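Side-chain contacts in terminase, large subunit (Bacillus phage spp1, PDB 2WBN), which powers the ATP-driven packaging of viral DNA into empty capsids and cuts the genome at both ends of the process, this chain being its metal-dependent nuclease domain: residues A[39-42]-A[43-46]; A[114-117]-A[118-121]; A[129-132]-A[133-136]; A[154-157]-A[158-161]. All coordinates share one frame; numbering follows the deposited sequence.

Contact 1: A[39-42]-A[43-46]; sequences IITD and AEVA
Thr41 and Glu44 lie across each other at roughly a right angle, each side chain accepting from the other's backbone N-H. Thr41 OG1 takes the N-H of Glu44 at 3.2 Å. Its torsion (chi1 62°) sets the hydroxyl between the backbone N and the carbonyl carbon, turned to the first turn of helix 42-47. In return the carboxylate of Glu44 folds back over the loop, and OE2 accepts from Thr41 N at 2.8 Å. That bond is nearly straight at hydrogen, 170°, but the donor stands above the carboxylate plane. This reciprocal pair is a capping box with Thr41 as N-cap. The other oxygen, OE1, is linked to Ile39 O through a water that donates to both.

Next to the box the branches of Ile40 and Val45 meet crosswise, CG2 to CG2 at 3.6 Å, an apolar contact that joins the loop before the helix to its first turn. Asp42 turns its carboxylate away to Arg159. Acidic Asp42 and Glu44 both sit in the first turn, where their negative charge probably suits the positive end of the helix dipole, while the box satisfies two backbone N-H groups that no preceding helical turn could serve.

Contact 2: A[114-117]-A[118-121]; sequences EPRS and IDAL
Ile118 N bonds to Glu114 O at 3.2 Å, the first of four successive i to i+4 hydrogen bonds that wind residues 114-121 into the start of helix 115-124. Asp119 N to Pro115 O, Ala120 N to Arg116 O (2.8 Å) and Leu121 N to Ser117 O follow. Glu114 holds the N-cap position, and Pro115 opens the helix where its missing N-H costs nothing. The Glu114 side chain is extended at chi2 (-158°), and its OE1 takes the hydroxyl of Ser117 at 2.7 Å on its anti lone pair.

This is the helix of a beta-alpha-beta unit, connecting the parallel strands 108-110 and 130-132 in sequence within the RNase H-like nuclease domain. Glu114 lies about 4 Å, side chain to side chain, from the manganese ligand Asp111. Ile118 and Leu121 face inward, both touching Phe57, and Leu121 also packs on Leu91 and Ala95 of helix 91-100.

On the exposed flank Arg116 bends at chi2 and chi3 toward the Asp119 carboxylate. NH1 and OD2 are modelled as a salt bridge, but they stand too close together, so the detail of the pairing is doubtful. The other carboxylate oxygen, Asp119 OD1, accepts from a water at 2.9 Å, and this water also donates to Pro115 O.

Contact 3: A[129-132]-A[133-136]; sequences RIEG and AKKG
Glu131 and Lys134 reach toward each other at the exit of strand 130-132, their side chains crossing at a slant beside the extended backbone between them. OE2 of Glu131 and NZ of Lys134 form a salt bridge at 2.9 Å, in which the N-H to oxygen bond itself is weak. The glutamate starts with CG between the backbone N and the carbonyl carbon (chi1 76°) and extends from there. The lysine chain stays long until a final bend at chi4, 52°, turns NZ to the carboxylate. OE2 is shared with Arg201, so one oxygen serves two cations, probably stabilising its negative charge.

The closely packed side belongs to the sheet: strand 130-132, outermost in the mixed sheet of this RNase H-like domain, runs parallel to 108-110 and bonds to it through Glu131 and Ala133. Ile130 is buried against Ala110 and Leu121, and Ala133 sets its methyl on Ile109.

The salt-bridge side is looser. A water donates to Gly132 O at 2.6 Å and accepts weakly from Lys134 NZ at 3.4 Å, bridging the strand end to the lysine tip. Beyond it the loop backbone is held by Glu200, whose carboxylate oxygens take the N-H groups of Lys134 and Lys135.

Contact 4: A[154-157]-A[158-161]; sequences VIDP and LRTP
Asp156 turns its carboxylate over the residues that follow it, forming an Asx turn just past strand 152-155, where the RNase H-like domain's sheet gives way to the loop before helix 161-169. With CG anti to the backbone N (chi1 -171°), OD1 meets Leu158 N at 3.0 Å, the donor lying above the carboxylate plane. The same oxygen bonds to Gly38 N, and OD2 to Ile40 N, so the carboxylate ties this loop to the one after strand 33-35.

The backbone oxygen of Asp156 is gripped twice. Thr160 N approaches it almost end-on at 2.9 Å, whereas Arg159 N, equally distant, comes in well above the carbonyl plane. Pro157 lies within this tight turn and contributes no N-H of its own.

Arg159 runs straight from CG to NE, its CG and CD crossing Asp156 at a slant, before chi4 (-84°) turns the guanidinium. OD2 lies near the guanidinium plane at its edge, 3.6 Å from NE, a long salt bridge with the two planes 78° apart. The strongest partner of Arg159 is Ile40 O, in the loop after strand 33-35, which takes a hydrogen bond from NH2.

On the inner side, Ile155 packs on Ile163 and Phe167 of the following helix, and its side chain crosses that of Thr160 at about a right angle. Thr160 is the N-cap residue of that helix, but its hydroxyl makes no capping bond; OG1 sits 3.3 Å from Ile155 CG2 and is joined by a water to Asp156 N.

Overall arrangement
The four contacts form two pairs on the nuclease domain. Contacts 1 and 4 touch, with Arg159 and Asp156 of contact 4 holding the loop half of contact 1, residues 39-42; contacts 2 and 3 touch through Leu121 and Ile130, and Ile118 and Gly132. Centres within each pair are 11 Å apart, but contacts 2 and 4 lie on opposite sides of the chain's centre. Contacts 1 and 3 are at the surface; contacts 2 and 4 are partly buried, each with an inward isoleucine. A water bridges polar atoms in all four. Helix starts shape contacts 1 and 2, a strand exit contact 3, while contact 4 spans a strand exit and the start of the next helix. Contact 2 comes nearest the metal ligands; contacts 1 and 4 are remote from them.

Contact 1: A[39-42]-A[43-46]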
# COMPACT_ATOMS: atom_id res chain seq x y z
N ILE A 39 -5.75 -8.50 15.61
CA ILE A 39 -4.72 -7.67 16.24
C ILE A 39 -5.04 -6.17 16.19
O ILE A 39 -4.50 -5.40 16.99
CB ILE A 39 -3.32 -7.96 15.60
CG1 ILE A 39 -2.18 -7.56 16.53
CG2 ILE A 39 -3.21 -7.29 14.21
CD1 ILE A 39 -0.81 -8.05 16.01
N ILE A 40 -5.90 -5.74 15.27
CA ILE A 40 -6.38 -4.35 15.24
C ILE A 40 -7.87 -4.34 15.59
O ILE A 40 -8.66 -4.96 14.88
CB ILE A 40 -6.15 -3.68 13.87
CG1 ILE A 40 -4.64 -3.58 13.58
CG2 ILE A 40 -6.78 -2.29 13.84
CD1 ILE A 40 -4.28 -3.36 12.12
N THR A 41 -8.25 -3.66 16.68
CA THR A 41 -9.66 -3.61 17.12
C THR A 41 -10.44 -2.50 16.42
O THR A 41 -9.88 -1.54 15.86
CB THR A 41 -9.80 -3.40 18.65
OG1 THR A 41 -9.22 -2.15 19.02
CG2 THR A 41 -9.15 -4.54 19.46
N ASP A 42 -11.75 -2.64 16.44
CA ASP A 42 -12.65 -1.61 15.93
C ASP A 42 -12.40 -0.26 16.62
O ASP A 42 -12.40 0.80 15.97
CB ASP A 42 -14.10 -2.04 16.15
CG ASP A 42 -14.62 -2.95 15.05
OD1 ASP A 42 -13.85 -3.36 14.13
OD2 ASP A 42 -15.82 -3.28 15.11
N ALA A 43 -12.15 -0.30 17.92
CA ALA A 43 -11.89 0.89 18.73
C ALA A 43 -10.63 1.59 18.27
O ALA A 43 -10.59 2.82 18.20
CB ALA A 43 -11.79 0.52 20.20
N GLU A 44 -9.60 0.81 17.94
CA GLU A 44 -8.35 1.36 17.43
C GLU A 44 -8.54 2.06 16.09
O GLU A 44 -8.03 3.15 15.89
CB GLU A 44 -7.32 0.26 17.25
CG GLU A 44 -6.76 -0.32 18.53
CD GLU A 44 -5.73 -1.37 18.21
OE1 GLU A 44 -4.57 -0.99 17.94
OE2 GLU A 44 -6.10 -2.56 18.16
N VAL A 45 -9.24 1.40 15.17
CA VAL A 45 -9.53 1.98 13.86
C VAL A 45 -10.29 3.28 14.06
O VAL A 45 -10.08 4.23 13.34
CB VAL A 45 -10.34 1.01 12.96
CG1 VAL A 45 -10.83 1.71 11.70
CG2 VAL A 45 -9.50 -0.23 12.61
N ALA A 46 -11.15 3.32 15.06
CA ALA A 46 -11.88 4.54 15.38
C ALA A 46 -10.95 5.72 15.74
O ALA A 46 -11.25 6.85 15.38
CB ALA A 46 -12.87 4.28 16.48
O HOH W 1 -3.13 -2.91 16.88

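Contact 2: A[114-117]-A[118-121]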
# COMPACT_ATOMS: atom_id res chain seq x y z
N GLU A 114 -0.21 5.87 -14.86
CA GLU A 114 -1.52 6.00 -15.48
C GLU A 114 -2.10 7.41 -15.22
O GLU A 114 -3.06 7.57 -14.46
CB GLU A 114 -2.45 4.91 -14.95
CG GLU A 114 -1.94 3.48 -15.23
CD GLU A 114 -3.04 2.42 -15.20
OE1 GLU A 114 -4.25 2.75 -15.30
OE2 GLU A 114 -2.69 1.23 -15.11
N PRO A 115 -1.48 8.44 -15.82
CA PRO A 115 -1.94 9.82 -15.54
C PRO A 115 -3.42 10.06 -15.87
O PRO A 115 -4.06 10.83 -15.18
CB PRO A 115 -1.02 10.68 -16.38
CG PRO A 115 -0.48 9.78 -17.43
CD PRO A 115 -0.39 8.42 -16.79
N ARG A 116 -3.96 9.37 -16.86
CA ARG A 116 -5.35 9.60 -17.26
C ARG A 116 -6.32 8.82 -16.35
O ARG A 116 -7.50 9.18 -16.24
CB ARG A 116 -5.59 9.24 -18.72
CG ARG A 116 -4.55 9.78 -19.74
CD ARG A 116 -4.24 11.24 -19.58
NE ARG A 116 -5.02 12.10 -20.44
CZ ARG A 116 -6.02 12.89 -20.08
NH1 ARG A 116 -6.43 12.94 -18.82
NH2 ARG A 116 -6.64 13.62 -20.99
N SER A 117 -5.85 7.76 -15.70
CA SER A 117 -6.66 7.06 -14.69
C SER A 117 -6.82 7.94 -13.47
O SER A 117 -7.89 7.99 -12.88
CB SER A 117 -6.04 5.73 -14.28
OG SER A 117 -6.02 4.85 -15.38
N ILE A 118 -5.75 8.64 -13.11
CA ILE A 118 -5.81 9.66 -12.06
C ILE A 118 -6.80 10.78 -12.42
O ILE A 118 -7.67 11.13 -11.61
CB ILE A 118 -4.41 10.23 -11.78
CG1 ILE A 118 -3.54 9.15 -11.13
CG2 ILE A 118 -4.49 11.46 -10.87
CD1 ILE A 118 -2.12 9.56 -10.94
N ASP A 119 -6.68 11.31 -13.63
CA ASP A 119 -7.61 12.34 -14.14
C ASP A 119 -9.05 11.82 -14.05
O ASP A 119 -9.93 12.50 -13.55
CB ASP A 119 -7.30 12.68 -15.60
CG ASP A 119 -6.00 13.49 -15.79
OD1 ASP A 119 -5.49 14.11 -14.84
OD2 ASP A 119 -5.50 13.53 -16.93
N ALA A 120 -9.27 10.60 -14.55
CA ALA A 120 -10.59 9.95 -14.52
C ALA A 120 -11.21 9.90 -13.12
O ALA A 120 -12.36 10.27 -12.93
CB ALA A 120 -10.50 8.54 -15.10
N LEU A 121 -10.44 9.42 -12.14
CA LEU A 121 -10.94 9.34 -10.76
C LEU A 121 -11.31 10.72 -10.21
O LEU A 121 -12.29 10.84 -9.47
CB LEU A 121 -9.94 8.65 -9.83
CG LEU A 121 -9.90 7.12 -9.88
CD1 LEU A 121 -8.72 6.63 -9.05
CD2 LEU A 121 -11.20 6.47 -9.38
O HOH W 2 -2.93 13.04 -14.12

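Contact 3: A[129-132]-A[133-136]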
# COMPACT_ATOMS: atom_id res chain seq x y z
N ARG A 129 -9.07 14.30 -3.79
CA ARG A 129 -7.78 14.23 -3.10
C ARG A 129 -6.94 13.07 -3.61
O ARG A 129 -6.35 12.32 -2.84
CB ARG A 129 -7.99 14.15 -1.59
CG ARG A 129 -8.72 15.38 -1.04
CD ARG A 129 -8.96 15.35 0.45
NE ARG A 129 -9.90 16.42 0.82
CZ ARG A 129 -10.13 16.85 2.06
NH1 ARG A 129 -9.48 16.32 3.10
NH2 ARG A 129 -11.01 17.82 2.27
N ILE A 130 -6.89 12.89 -4.91
CA ILE A 130 -5.98 11.92 -5.48
C ILE A 130 -4.88 12.71 -6.15
O ILE A 130 -5.14 13.74 -6.80
CB ILE A 130 -6.68 10.95 -6.46
CG1 ILE A 130 -5.69 9.90 -6.98
CG2 ILE A 130 -7.33 11.71 -7.64
CD1 ILE A 130 -6.34 8.63 -7.41
N GLU A 131 -3.63 12.30 -5.93
CA GLU A 131 -2.53 12.86 -6.70
C GLU A 131 -1.52 11.79 -7.09
O GLU A 131 -1.40 10.75 -6.44
CB GLU A 131 -1.86 14.03 -5.97
CG GLU A 131 -0.95 13.67 -4.81
CD GLU A 131 -0.43 14.92 -4.10
OE1 GLU A 131 -1.16 15.45 -3.24
OE2 GLU A 131 0.70 15.36 -4.41
N GLY A 132 -0.81 12.05 -8.19
CA GLY A 132 0.21 11.16 -8.67
C GLY A 132 1.36 11.07 -7.69
O GLY A 132 1.72 12.08 -7.06
N ALA A 133 1.91 9.87 -7.52
CA ALA A 133 3.15 9.69 -6.78
C ALA A 133 4.22 10.56 -7.44
O ALA A 133 4.42 10.48 -8.64
CB ALA A 133 3.58 8.24 -6.78
N LYS A 134 4.88 11.38 -6.63
CA LYS A 134 5.96 12.24 -7.11
C LYS A 134 7.24 11.46 -7.39
O LYS A 134 7.98 11.79 -8.32
CB LYS A 134 6.25 13.36 -6.09
CG LYS A 134 5.18 14.44 -6.05
CD LYS A 134 5.43 15.46 -4.95
CE LYS A 134 4.64 16.75 -5.19
NZ LYS A 134 3.18 16.46 -5.43
N LYS A 135 7.49 10.41 -6.61
CA LYS A 135 8.72 9.65 -6.76
C LYS A 135 8.66 8.77 -8.00
O LYS A 135 7.58 8.39 -8.45
CB LYS A 135 9.02 8.81 -5.52
CG LYS A 135 9.56 9.62 -4.34
CD LYS A 135 10.15 8.68 -3.31
CE LYS A 135 10.79 9.40 -2.13
NZ LYS A 135 11.14 8.36 -1.13
N GLY A 136 9.83 8.47 -8.55
CA GLY A 136 9.95 7.80 -9.84
C GLY A 136 10.27 6.32 -9.71
O GLY A 136 10.25 5.79 -8.62
O HOH W 3 1.56 14.58 -7.80

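Contact 4: A[154-157]-A[158-161]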
# COMPACT_ATOMS: atom_id res chain seq x y z
N VAL A 154 1.97 -3.71 11.19
CA VAL A 154 0.92 -4.39 11.94
C VAL A 154 -0.25 -4.62 11.02
O VAL A 154 -0.84 -3.66 10.49
CB VAL A 154 0.45 -3.59 13.18
CG1 VAL A 154 -0.56 -4.39 13.99
CG2 VAL A 154 1.64 -3.20 14.06
N ILE A 155 -0.59 -5.89 10.83
CA ILE A 155 -1.58 -6.30 9.86
C ILE A 155 -2.52 -7.32 10.47
O ILE A 155 -2.08 -8.35 11.02
CB ILE A 155 -0.93 -6.93 8.59
CG1 ILE A 155 0.20 -6.05 8.02
CG2 ILE A 155 -2.02 -7.18 7.48
CD1 ILE A 155 1.10 -6.82 7.05
N ASP A 156 -3.80 -7.06 10.33
CA ASP A 156 -4.85 -7.95 10.77
C ASP A 156 -5.45 -8.62 9.53
O ASP A 156 -6.13 -7.94 8.73
CB ASP A 156 -5.90 -7.12 11.48
CG ASP A 156 -6.95 -7.94 12.20
OD1 ASP A 156 -7.21 -9.11 11.83
OD2 ASP A 156 -7.56 -7.36 13.13
N PRO A 157 -5.20 -9.93 9.35
CA PRO A 157 -5.74 -10.59 8.17
C PRO A 157 -7.26 -10.58 8.08
O PRO A 157 -7.80 -10.82 7.03
CB PRO A 157 -5.22 -12.02 8.30
CG PRO A 157 -4.11 -11.96 9.21
CD PRO A 157 -4.45 -10.88 10.19
N LEU A 158 -7.96 -10.34 9.18
CA LEU A 158 -9.41 -10.21 9.13
C LEU A 158 -9.86 -8.96 8.38
O LEU A 158 -10.95 -8.94 7.79
CB LEU A 158 -10.00 -10.23 10.55
CG LEU A 158 -9.78 -11.51 11.34
CD1 LEU A 158 -10.46 -11.44 12.74
CD2 LEU A 158 -10.31 -12.69 10.57
N ARG A 159 -9.02 -7.92 8.39
CA ARG A 159 -9.32 -6.65 7.73
C ARG A 159 -8.67 -6.56 6.38
O ARG A 159 -9.31 -6.08 5.43
CB ARG A 159 -8.78 -5.48 8.57
CG ARG A 159 -9.35 -5.42 9.94
CD ARG A 159 -8.77 -4.29 10.79
NE ARG A 159 -9.37 -4.37 12.11
CZ ARG A 159 -10.54 -3.85 12.45
NH1 ARG A 159 -11.27 -3.15 11.57
NH2 ARG A 159 -11.00 -4.02 13.68
N THR A 160 -7.40 -6.97 6.29
CA THR A 160 -6.64 -6.77 5.04
C THR A 160 -5.92 -8.05 4.64
O THR A 160 -4.70 -8.15 4.81
CB THR A 160 -5.63 -5.60 5.14
OG1 THR A 160 -4.69 -5.83 6.20
CG2 THR A 160 -6.36 -4.26 5.39
N PRO A 161 -6.68 -9.03 4.13
CA PRO A 161 -6.08 -10.36 3.86
C PRO A 161 -5.03 -10.36 2.75
O PRO A 161 -4.09 -11.16 2.81
CB PRO A 161 -7.27 -11.23 3.46
CG PRO A 161 -8.35 -10.28 3.07
CD PRO A 161 -8.13 -9.04 3.90
O HOH W 4 -5.20 -5.08 8.88